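Local coordinates for protein packaging enzyme P4 (Pseudomonas phage phi6, PDB 4BLO) that hydrolyses nucleoside triphosphates as a hexameric RecA-like motor and probably uses that energy to package viral RNA, at residues S188-P191 against L192-L196; G203-V206 against A207-S211; D168-L171 against I172-G176. All blocks are in the same frame, centred on the assembly; numbering follows the deposited sequence.

The three contacts are local and lie in series along one RecA-like ATPase chain. Contact 3 is a run of more than two helical turns in the interior, about 8 Å from the centre of the chain to its own centre. It is held by backbone bonds and apolar side chains, and no other subunit touches it. Contact 1 is also buried, but partly by a neighbouring subunit, and it adds two arginines to the mix. Contact 2 is only partly buried and mostly aliphatic against aromatic. Contacts 1 and 2 meet directly, with Leu193 CD1 3.6 Å from Phe209 CE1. Contact 1 reaches contact 3 through Val189 and Met170. Contacts 2 and 3 do not touch.

Contact 1 (S188-P191 against L192-L196); sequences SVRP and LLFRL
Arg190, on the short helix 190-193 that follows a core strand of the RecA-like sheet, lies across the ring of Phe194. Arg190 CG sits over one face of the Phe194 ring, 4.3 Å from its centroid, a CH-pi contact placed toward the rim. Arg190 CD comes 3.6 Å from Phe194 CZ. The Arg190 chain bends at chi3 (-57°), and the guanidinium stands at 86° to the ring. The guanidinium is held elsewhere, by a salt bridge from NE to Glu150 and weak bonds to Thr214 and Ser250 of a neighbouring subunit. Phe194 N bonds Arg190 O at 2.9 Å, nearly along the C=O axis.

The inner side is tightly packed. Val189 CG1 meets Leu193 CD1 at 3.5 Å, and Met229 and Val231 of strand 226-231 also touch Val189. Val189 O accepts a hydrogen bond from Leu192 N at 3.0 Å, with the donor above the carbonyl plane.

Packing is looser toward Leu196, which is partly exposed, as is Leu193, and does not touch residues 188-191. Arg195 is buried at the subunit interface, where NH2 bonds Gln28 O of the neighbouring subunit. Back toward the helix, Arg195 NH1 bonds Pro191 O only weakly, at 3.3 Å.

Contact 2 (G203-V206 against A207-S211); sequences GGIV and AVFYS
The start of helix 208-222 is packed against the loop that leads into it, and Ile205 brings its side chain to two aromatic rings. Ile205 CD1 lies over one face of the Phe209 ring, 3.8 Å from the centroid and 19° off the normal, a CH-pi contact shifted toward the rim. CG1 of Ile205 is anti to the backbone N (chi1 -173°), which carries CD1 out over that ring. The other branch goes to the second aromatic: Ile205 CG2 is 3.2 Å from Tyr210 OH and 3.9 Å from Tyr210 CZ. These rings also meet each other, with Phe209 CD2 over the centre of one Tyr210 face.

Val206 works through its backbone and one methyl. Phe209 N bonds Val206 O at 3.3 Å, with the donor 55° above the carbonyl plane. Val206 CG1 lies beside Val208 CG1 at 3.9 Å, the two side chains pointing the same way.

Farther out, Val247 of helix 240-248 packs on both rings, and Val243 on Tyr210. Phe194 of another subunit packs on Ala207 and Tyr210. Such packing of loop side chains on aromatics of the following helix joins loop to helix in this RecA-like core.

Contact 3 (D168-L171 against I172-G176); sequences DEML and IVCIG
Leu171 and Ile175 meet one turn apart on helix 167-179, with Leu171 CB 4.1 Å from Ile175 CD1. On another side of the helix, Met170 CG lies 4.3 Å from Cys174 SG. The sulfur of Cys174 is anti to its own carbonyl carbon (chi1 -80°), and this leaves SG 3.4 Å from Met170 O. The Ile172 chain folds back in the same way, and its CG1 rests 3.3 Å from Asp168 O. Val173 does so with one branch, as CG2 sits 3.2 Å from Glu169 O.

The backbone sets these spacings. Four successive amides bond the carbonyl four residues earlier, from Ile172 N on Asp168 O to Ile175 N on Leu171 O, the latter at 2.8 Å. The donors tilt 15° to 23° from the carbonyl planes, and the i to i+4 pattern is unbroken.

Around this, Val184 and Val186 of strand 184-187 touch Cys174, and Val186 also touches Met170. Tyr44 of helix 38-54 touches Ile172 and Val173. Upstream, Glu169 OE1 accepts the backbone N-H of Ser165, and Thr166 OG1 bonds Glu169 N. The whole is a regular alpha helix packed on the parallel core of a P-loop NTPase sheet, as in RecA-like ATPases.

Contact 1 (S188-P191 against L192-L196)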
loop_
_atom_site.group_PDB
_atom_site.type_symbol
_atom_site.label_atom_id
_atom_site.label_comp_id
_atom_site.label_asym_id
_atom_site.label_seq_id
_atom_site.Cartn_x
_atom_site.Cartn_y
_atom_site.Cartn_z
ATOM N N SER L 188 25.122 -14.523 -6.062
ATOM C CA SER L 188 24.412 -13.978 -4.898
ATOM C C SER L 188 23.059 -14.603 -4.697
ATOM O O SER L 188 22.589 -15.373 -5.536
ATOM C CB SER L 188 24.175 -12.486 -5.137
ATOM O OG SER L 188 24.289 -11.698 -3.970
ATOM N N VAL L 189 22.389 -14.182 -3.615
ATOM C CA VAL L 189 21.013 -14.526 -3.287
ATOM C C VAL L 189 20.115 -13.254 -3.576
ATOM O O VAL L 189 18.890 -13.351 -3.502
ATOM C CB VAL L 189 20.890 -15.108 -1.845
ATOM C CG1 VAL L 189 20.606 -14.035 -0.794
ATOM C CG2 VAL L 189 19.864 -16.225 -1.789
ATOM N N ARG L 190 20.746 -12.098 -3.973
ATOM C CA ARG L 190 20.105 -10.815 -4.365
ATOM C C ARG L 190 18.872 -10.984 -5.286
ATOM O O ARG L 190 17.893 -10.308 -5.000
ATOM C CB ARG L 190 21.086 -9.873 -5.079
ATOM C CG ARG L 190 21.989 -9.027 -4.191
ATOM C CD ARG L 190 22.567 -7.834 -4.972
ATOM N NE ARG L 190 23.315 -8.212 -6.180
ATOM C CZ ARG L 190 23.399 -7.475 -7.286
ATOM N NH1 ARG L 190 22.792 -6.295 -7.356
ATOM N NH2 ARG L 190 24.103 -7.903 -8.322
ATOM N N PRO L 191 18.855 -11.837 -6.364
ATOM C CA PRO L 191 17.622 -11.970 -7.181
ATOM C C PRO L 191 16.344 -12.232 -6.357
ATOM O O PRO L 191 15.267 -11.718 -6.691
ATOM C CB PRO L 191 17.926 -13.181 -8.080
ATOM C CG PRO L 191 19.392 -13.247 -8.161
ATOM C CD PRO L 191 19.931 -12.721 -6.885
ATOM N N LEU L 192 16.484 -13.026 -5.276
ATOM C CA LEU L 192 15.429 -13.374 -4.332
ATOM C C LEU L 192 15.132 -12.185 -3.400
ATOM O O LEU L 192 13.975 -11.801 -3.263
ATOM C CB LEU L 192 15.888 -14.601 -3.508
ATOM C CG LEU L 192 14.855 -15.552 -2.876
ATOM C CD1 LEU L 192 15.527 -16.478 -1.894
ATOM C CD2 LEU L 192 13.749 -14.818 -2.150
ATOM N N LEU L 193 16.174 -11.616 -2.766
ATOM C CA LEU L 193 16.079 -10.520 -1.798
ATOM C C LEU L 193 15.464 -9.240 -2.364
ATOM O O LEU L 193 14.695 -8.558 -1.675
ATOM C CB LEU L 193 17.482 -10.209 -1.254
ATOM C CG LEU L 193 17.780 -10.668 0.176
ATOM C CD1 LEU L 193 17.772 -12.202 0.292
ATOM C CD2 LEU L 193 19.131 -10.132 0.653
ATOM N N PHE L 194 15.807 -8.911 -3.606
ATOM C CA PHE L 194 15.342 -7.687 -4.237
ATOM C C PHE L 194 13.896 -7.821 -4.765
ATOM O O PHE L 194 13.254 -6.806 -5.049
ATOM C CB PHE L 194 16.334 -7.255 -5.340
ATOM C CG PHE L 194 17.640 -6.668 -4.820
ATOM C CD1 PHE L 194 17.941 -6.679 -3.457
ATOM C CD2 PHE L 194 18.563 -6.100 -5.691
ATOM C CE1 PHE L 194 19.138 -6.137 -2.983
ATOM C CE2 PHE L 194 19.757 -5.555 -5.212
ATOM C CZ PHE L 194 20.035 -5.578 -3.863
ATOM N N ARG L 195 13.366 -9.055 -4.822
ATOM C CA ARG L 195 12.006 -9.303 -5.291
ATOM C C ARG L 195 11.086 -9.733 -4.132
ATOM O O ARG L 195 9.976 -10.222 -4.364
ATOM C CB ARG L 195 12.005 -10.322 -6.441
ATOM C CG ARG L 195 12.316 -9.658 -7.764
ATOM C CD ARG L 195 12.835 -10.603 -8.808
ATOM N NE ARG L 195 13.260 -9.866 -9.994
ATOM C CZ ARG L 195 14.517 -9.765 -10.395
ATOM N NH1 ARG L 195 15.485 -10.379 -9.728
ATOM N NH2 ARG L 195 14.817 -9.064 -11.478
ATOM N N LEU L 196 11.511 -9.465 -2.884
ATOM C CA LEU L 196 10.698 -9.771 -1.718
ATOM C C LEU L 196 9.643 -8.689 -1.560
ATOM O O LEU L 196 9.951 -7.571 -1.117
ATOM C CB LEU L 196 11.537 -9.923 -0.436
ATOM C CG LEU L 196 12.378 -11.199 -0.280
ATOM C CD1 LEU L 196 13.327 -11.080 0.889
ATOM C CD2 LEU L 196 11.504 -12.442 -0.124
#

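Contact 2 (G203-V206 against A207-S211)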
loop_
_atom_site.group_PDB
_atom_site.type_symbol
_atom_site.label_atom_id
_atom_site.label_comp_id
_atom_site.label_asym_id
_atom_site.label_seq_id
_atom_site.Cartn_x
_atom_site.Cartn_y
_atom_site.Cartn_z
ATOM N N GLY L 203 14.266 -2.459 10.660
ATOM C CA GLY L 203 15.542 -2.712 10.000
ATOM C C GLY L 203 15.474 -2.523 8.492
ATOM O O GLY L 203 16.388 -2.940 7.782
ATOM N N GLY L 204 14.387 -1.908 8.005
ATOM C CA GLY L 204 14.129 -1.607 6.595
ATOM C C GLY L 204 14.083 -2.815 5.674
ATOM O O GLY L 204 14.406 -2.718 4.481
ATOM N N ILE L 205 13.659 -3.955 6.224
ATOM C CA ILE L 205 13.596 -5.223 5.506
ATOM C C ILE L 205 12.373 -6.037 5.968
ATOM O O ILE L 205 12.043 -6.032 7.157
ATOM C CB ILE L 205 14.931 -5.974 5.713
ATOM C CG1 ILE L 205 15.025 -7.247 4.864
ATOM C CG2 ILE L 205 15.219 -6.227 7.212
ATOM C CD1 ILE L 205 16.382 -7.579 4.507
ATOM N N VAL L 206 11.711 -6.723 5.010
ATOM C CA VAL L 206 10.526 -7.559 5.228
ATOM C C VAL L 206 10.868 -8.638 6.257
ATOM O O VAL L 206 11.943 -9.223 6.177
ATOM C CB VAL L 206 9.975 -8.182 3.915
ATOM C CG1 VAL L 206 8.543 -8.662 4.103
ATOM C CG2 VAL L 206 10.034 -7.196 2.760
ATOM N N ALA L 207 9.978 -8.864 7.241
ATOM C CA ALA L 207 10.169 -9.843 8.305
ATOM C C ALA L 207 10.299 -11.282 7.782
ATOM O O ALA L 207 11.110 -12.028 8.323
ATOM C CB ALA L 207 9.029 -9.752 9.305
ATOM N N VAL L 208 9.557 -11.650 6.701
ATOM C CA VAL L 208 9.553 -13.002 6.115
ATOM C C VAL L 208 10.955 -13.397 5.606
ATOM O O VAL L 208 11.213 -14.581 5.370
ATOM C CB VAL L 208 8.457 -13.158 5.023
ATOM C CG1 VAL L 208 8.839 -12.483 3.716
ATOM C CG2 VAL L 208 8.078 -14.623 4.801
ATOM N N PHE L 209 11.859 -12.412 5.458
ATOM C CA PHE L 209 13.241 -12.637 5.034
ATOM C C PHE L 209 13.950 -13.521 6.050
ATOM O O PHE L 209 14.639 -14.448 5.655
ATOM C CB PHE L 209 13.964 -11.291 4.850
ATOM C CG PHE L 209 15.470 -11.324 4.909
ATOM C CD1 PHE L 209 16.217 -11.805 3.837
ATOM C CD2 PHE L 209 16.147 -10.845 6.026
ATOM C CE1 PHE L 209 17.615 -11.830 3.895
ATOM C CE2 PHE L 209 17.549 -10.864 6.075
ATOM C CZ PHE L 209 18.269 -11.353 5.008
ATOM N N TYR L 210 13.743 -13.264 7.354
ATOM C CA TYR L 210 14.352 -14.012 8.451
ATOM C C TYR L 210 13.760 -15.407 8.574
ATOM O O TYR L 210 14.490 -16.359 8.859
ATOM C CB TYR L 210 14.226 -13.261 9.762
ATOM C CG TYR L 210 14.804 -11.868 9.703
ATOM C CD1 TYR L 210 16.176 -11.660 9.748
ATOM C CD2 TYR L 210 13.978 -10.751 9.599
ATOM C CE1 TYR L 210 16.714 -10.378 9.659
ATOM C CE2 TYR L 210 14.506 -9.463 9.540
ATOM C CZ TYR L 210 15.870 -9.281 9.573
ATOM O OH TYR L 210 16.361 -8.003 9.554
ATOM N N SER L 211 12.457 -15.541 8.311
ATOM C CA SER L 211 11.773 -16.829 8.320
ATOM C C SER L 211 12.283 -17.693 7.172
ATOM O O SER L 211 12.535 -18.878 7.380
ATOM C CB SER L 211 10.260 -16.636 8.236
ATOM O OG SER L 211 9.738 -16.452 9.545
#

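Contact 3 (D168-L171 against I172-G176)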
loop_
_atom_site.group_PDB
_atom_site.type_symbol
_atom_site.label_atom_id
_atom_site.label_comp_id
_atom_site.label_asym_id
_atom_site.label_seq_id
_atom_site.Cartn_x
_atom_site.Cartn_y
_atom_site.Cartn_z
ATOM N N ASP L 168 14.543 -22.347 -8.097
ATOM C CA ASP L 168 14.429 -23.801 -8.238
ATOM C C ASP L 168 15.815 -24.402 -8.495
ATOM O O ASP L 168 16.205 -25.345 -7.797
ATOM C CB ASP L 168 13.462 -24.168 -9.380
ATOM C CG ASP L 168 12.004 -23.821 -9.178
ATOM O OD1 ASP L 168 11.663 -23.307 -8.110
ATOM O OD2 ASP L 168 11.215 -24.032 -10.108
ATOM N N GLU L 169 16.567 -23.819 -9.468
ATOM C CA GLU L 169 17.922 -24.221 -9.827
ATOM C C GLU L 169 18.872 -24.100 -8.629
ATOM O O GLU L 169 19.665 -25.016 -8.402
ATOM C CB GLU L 169 18.451 -23.386 -11.005
ATOM C CG GLU L 169 17.850 -23.745 -12.355
ATOM C CD GLU L 169 18.069 -22.757 -13.481
ATOM O OE1 GLU L 169 18.735 -21.723 -13.247
ATOM O OE2 GLU L 169 17.546 -22.997 -14.594
ATOM N N MET L 170 18.775 -23.002 -7.842
ATOM C CA MET L 170 19.632 -22.792 -6.672
ATOM C C MET L 170 19.480 -23.925 -5.665
ATOM O O MET L 170 20.484 -24.499 -5.239
ATOM C CB MET L 170 19.340 -21.453 -5.990
ATOM C CG MET L 170 20.441 -21.040 -5.042
ATOM S SD MET L 170 19.828 -20.036 -3.682
ATOM C CE MET L 170 19.032 -21.296 -2.662
ATOM N N LEU L 171 18.231 -24.259 -5.309
ATOM C CA LEU L 171 17.919 -25.319 -4.355
ATOM C C LEU L 171 18.342 -26.691 -4.885
ATOM O O LEU L 171 18.863 -27.483 -4.103
ATOM C CB LEU L 171 16.429 -25.304 -3.991
ATOM C CG LEU L 171 15.934 -24.050 -3.242
ATOM C CD1 LEU L 171 14.436 -23.977 -3.255
ATOM C CD2 LEU L 171 16.450 -24.012 -1.814
ATOM N N ILE L 172 18.180 -26.949 -6.201
ATOM C CA ILE L 172 18.580 -28.210 -6.834
ATOM C C ILE L 172 20.084 -28.449 -6.616
ATOM O O ILE L 172 20.464 -29.516 -6.132
ATOM C CB ILE L 172 18.212 -28.225 -8.346
ATOM C CG1 ILE L 172 16.716 -28.471 -8.544
ATOM C CG2 ILE L 172 19.012 -29.279 -9.111
ATOM C CD1 ILE L 172 16.217 -28.135 -9.923
ATOM N N VAL L 173 20.919 -27.452 -6.956
ATOM C CA VAL L 173 22.370 -27.549 -6.842
ATOM C C VAL L 173 22.788 -27.583 -5.364
ATOM O O VAL L 173 23.637 -28.404 -5.006
ATOM C CB VAL L 173 23.102 -26.427 -7.624
ATOM C CG1 VAL L 173 24.609 -26.685 -7.671
ATOM C CG2 VAL L 173 22.558 -26.293 -9.040
ATOM N N CYS L 174 22.178 -26.731 -4.512
ATOM C CA CYS L 174 22.489 -26.658 -3.084
ATOM C C CYS L 174 22.166 -27.981 -2.363
ATOM O O CYS L 174 23.057 -28.537 -1.719
ATOM C CB CYS L 174 21.772 -25.482 -2.430
ATOM S SG CYS L 174 22.580 -23.878 -2.694
ATOM N N ILE L 175 20.916 -28.493 -2.486
ATOM C CA ILE L 175 20.490 -29.745 -1.848
ATOM C C ILE L 175 21.174 -30.949 -2.523
ATOM O O ILE L 175 21.739 -31.789 -1.826
ATOM C CB ILE L 175 18.939 -29.898 -1.815
ATOM C CG1 ILE L 175 18.290 -28.763 -0.993
ATOM C CG2 ILE L 175 18.512 -31.278 -1.270
ATOM C CD1 ILE L 175 16.841 -28.437 -1.378
ATOM N N GLY L 176 21.126 -31.006 -3.850
ATOM C CA GLY L 176 21.714 -32.092 -4.628
ATOM C C GLY L 176 23.174 -32.359 -4.354
ATOM O O GLY L 176 23.529 -33.471 -3.949
#